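Local coordinates for glutamine synthetase (Helicobacter pylori, PDB 5ZLI), which belongs to the type I-beta glutamine synthetases, built as a twelve-subunit assembly whose chains combine a beta-grasp domain with a catalytic domain, at residues V95-D103 / K112-K120. Numbering follows the deposited sequence.
Sequences VVVFCDVYD and KCPRSIAKK
D100 reaches from the strand 95-103 onto the start of the helix that begins at P114, and its carboxylate is shared between R115 and K119. Its CB lies 3.5 Å from S116 OG, with C113 SG a little farther off. With CG set beside the backbone N and anti to the carbonyl carbon (chi1 -64°), the carboxylate lies over the aliphatic root of R115. D100 OD1 packs near R115 CB and CG and takes a weak, bent hydrogen bond from R115 NE at 3.3 Å, part of a salt bridge. The two side chains cross at about a right angle, yet carboxylate and guanidinium planes are only 15° apart. D100 OD2 is met nearly along its C-O axis by K119 NZ at 3.1 Å, the second salt bridge; that lysine, extended beyond CG, comes from the opposite direction. D80 makes salt bridges to K119 NZ and R115 NH2, and D243 one to R115 NH1, so the two cations have three acids around them, which would be expected to offset their charge. F98 CB sits over the centre of one face of the R115 guanidinium, 4.1 Å above its plane.

One residue along the strand, V101 N donates an almost straight hydrogen bond to C113 SG (3.5 Å, 173°). The same sulfur N-caps the helix by accepting weakly from S116 N, and V101 CG2 packs against it.

The helix crosses the strand nearly perpendicularly, joining the beta-grasp sheet to the catalytic domain: strands 26-32 and 74-81 flank 95-103, while helices 238-258 and 377-393 pack against 112-120.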
# COMPACT_ATOMS: atom_id res chain seq x y z
N VAL B 95 -15.38 35.67 32.24
CA VAL B 95 -16.59 36.43 31.97
C VAL B 95 -16.31 37.35 30.80
O VAL B 95 -15.30 38.07 30.79
CB VAL B 95 -17.10 37.19 33.21
CG1 VAL B 95 -16.02 38.08 33.79
CG2 VAL B 95 -18.34 37.98 32.84
N VAL B 96 -17.17 37.34 29.87
CA VAL B 96 -17.01 38.19 28.70
C VAL B 96 -17.74 39.48 28.96
O VAL B 96 -18.82 39.50 29.57
CB VAL B 96 -17.52 37.48 27.43
CG1 VAL B 96 -17.39 38.38 26.22
CG2 VAL B 96 -16.76 36.18 27.20
N VAL B 97 -17.12 40.59 28.58
CA VAL B 97 -17.70 41.91 28.76
C VAL B 97 -17.47 42.70 27.49
O VAL B 97 -16.41 42.60 26.87
CB VAL B 97 -17.12 42.62 30.00
CG1 VAL B 97 -15.64 42.40 30.02
CG2 VAL B 97 -17.50 44.11 29.99
N PHE B 98 -18.52 43.40 27.04
CA PHE B 98 -18.46 44.20 25.84
C PHE B 98 -17.64 45.47 26.05
O PHE B 98 -17.41 45.92 27.17
CB PHE B 98 -19.86 44.57 25.35
CG PHE B 98 -20.63 43.42 24.76
CD1 PHE B 98 -20.53 43.14 23.39
CD2 PHE B 98 -21.49 42.64 25.54
CE1 PHE B 98 -21.26 42.10 22.82
CE2 PHE B 98 -22.23 41.59 24.98
CZ PHE B 98 -22.11 41.32 23.61
N CYS B 99 -17.16 46.03 24.93
CA CYS B 99 -16.37 47.25 24.95
C CYS B 99 -16.61 48.08 23.69
O CYS B 99 -17.01 47.56 22.64
CB CYS B 99 -14.88 46.94 25.11
SG CYS B 99 -14.50 46.07 26.65
N ASP B 100 -16.43 49.38 23.82
CA ASP B 100 -16.26 50.30 22.69
C ASP B 100 -14.85 50.87 22.70
O ASP B 100 -14.16 50.85 23.71
CB ASP B 100 -17.28 51.43 22.71
CG ASP B 100 -18.71 50.92 22.55
OD1 ASP B 100 -19.01 50.36 21.47
OD2 ASP B 100 -19.53 51.07 23.50
N VAL B 101 -14.44 51.35 21.55
CA VAL B 101 -13.19 52.08 21.40
C VAL B 101 -13.40 53.55 21.75
O VAL B 101 -14.33 54.20 21.26
CB VAL B 101 -12.67 51.95 19.96
CG1 VAL B 101 -11.15 51.96 19.90
CG2 VAL B 101 -13.19 50.65 19.38
N TYR B 102 -12.54 54.08 22.61
CA TYR B 102 -12.54 55.52 22.88
C TYR B 102 -11.38 56.15 22.14
O TYR B 102 -10.23 55.72 22.28
CB TYR B 102 -12.42 55.84 24.37
CG TYR B 102 -12.46 57.33 24.68
CD1 TYR B 102 -13.67 57.97 24.94
CD2 TYR B 102 -11.30 58.09 24.76
CE1 TYR B 102 -13.73 59.34 25.26
CE2 TYR B 102 -11.34 59.47 25.08
CZ TYR B 102 -12.56 60.08 25.33
OH TYR B 102 -12.59 61.43 25.65
N ASP B 103 -11.69 57.17 21.34
CA ASP B 103 -10.70 57.90 20.57
C ASP B 103 -10.01 58.86 21.54
O ASP B 103 -10.66 59.75 22.11
CB ASP B 103 -11.40 58.64 19.42
CG ASP B 103 -10.44 59.36 18.46
OD1 ASP B 103 -10.80 59.52 17.27
OD2 ASP B 103 -9.34 59.77 18.90
N LYS B 112 -15.25 55.64 14.41
CA LYS B 112 -15.16 54.48 13.52
C LYS B 112 -15.36 53.17 14.27
O LYS B 112 -15.22 52.10 13.67
CB LYS B 112 -13.81 54.47 12.80
CG LYS B 112 -13.55 55.69 11.94
CD LYS B 112 -12.44 55.48 10.93
CE LYS B 112 -11.08 55.65 11.55
NZ LYS B 112 -10.04 55.79 10.50
N CYS B 113 -15.78 53.25 15.54
CA CYS B 113 -16.10 52.07 16.32
C CYS B 113 -17.55 51.69 16.00
O CYS B 113 -18.45 52.44 16.35
CB CYS B 113 -15.92 52.33 17.81
SG CYS B 113 -16.63 51.02 18.85
N PRO B 114 -17.80 50.56 15.35
CA PRO B 114 -19.16 50.23 14.93
C PRO B 114 -20.15 50.20 16.08
O PRO B 114 -21.30 50.64 15.93
CB PRO B 114 -19.00 48.85 14.29
CG PRO B 114 -17.59 48.76 13.92
CD PRO B 114 -16.85 49.50 14.97
N ARG B 115 -19.78 49.58 17.19
CA ARG B 115 -20.68 49.59 18.33
C ARG B 115 -20.91 51.02 18.87
O ARG B 115 -22.00 51.31 19.39
CB ARG B 115 -20.13 48.63 19.39
CG ARG B 115 -21.13 48.29 20.40
CD ARG B 115 -20.67 47.24 21.37
NE ARG B 115 -20.80 47.83 22.70
CZ ARG B 115 -21.81 47.63 23.54
NH1 ARG B 115 -22.80 46.81 23.22
NH2 ARG B 115 -21.84 48.26 24.70
N SER B 116 -19.92 51.92 18.72
CA SER B 116 -20.13 53.33 19.05
C SER B 116 -21.10 53.99 18.08
O SER B 116 -21.92 54.84 18.46
CB SER B 116 -18.81 54.09 19.05
OG SER B 116 -17.99 53.78 20.17
N ILE B 117 -20.99 53.65 16.79
CA ILE B 117 -21.98 54.10 15.83
C ILE B 117 -23.38 53.65 16.24
O ILE B 117 -24.33 54.44 16.20
CB ILE B 117 -21.61 53.60 14.41
CG1 ILE B 117 -20.30 54.26 13.94
CG2 ILE B 117 -22.77 53.80 13.39
CD1 ILE B 117 -19.77 53.79 12.58
N ALA B 118 -23.52 52.40 16.70
CA ALA B 118 -24.85 51.86 16.99
C ALA B 118 -25.52 52.55 18.15
O ALA B 118 -26.75 52.53 18.22
CB ALA B 118 -24.79 50.36 17.28
N LYS B 119 -24.76 53.13 19.06
CA LYS B 119 -25.37 53.96 20.08
C LYS B 119 -25.70 55.33 19.51
O LYS B 119 -26.84 55.79 19.61
CB LYS B 119 -24.42 54.09 21.25
CG LYS B 119 -24.17 52.78 21.90
CD LYS B 119 -23.32 52.94 23.13
CE LYS B 119 -23.05 51.58 23.73
NZ LYS B 119 -22.19 51.60 24.93
N LYS B 120 -24.78 55.91 18.74
CA LYS B 120 -25.05 57.21 18.17
C LYS B 120 -26.25 57.15 17.22
O LYS B 120 -26.98 58.14 17.08
CB LYS B 120 -23.77 57.70 17.48
CG LYS B 120 -22.69 58.07 18.51
CD LYS B 120 -21.36 58.53 17.90
CE LYS B 120 -21.55 59.47 16.74
NZ LYS B 120 -22.42 60.62 17.05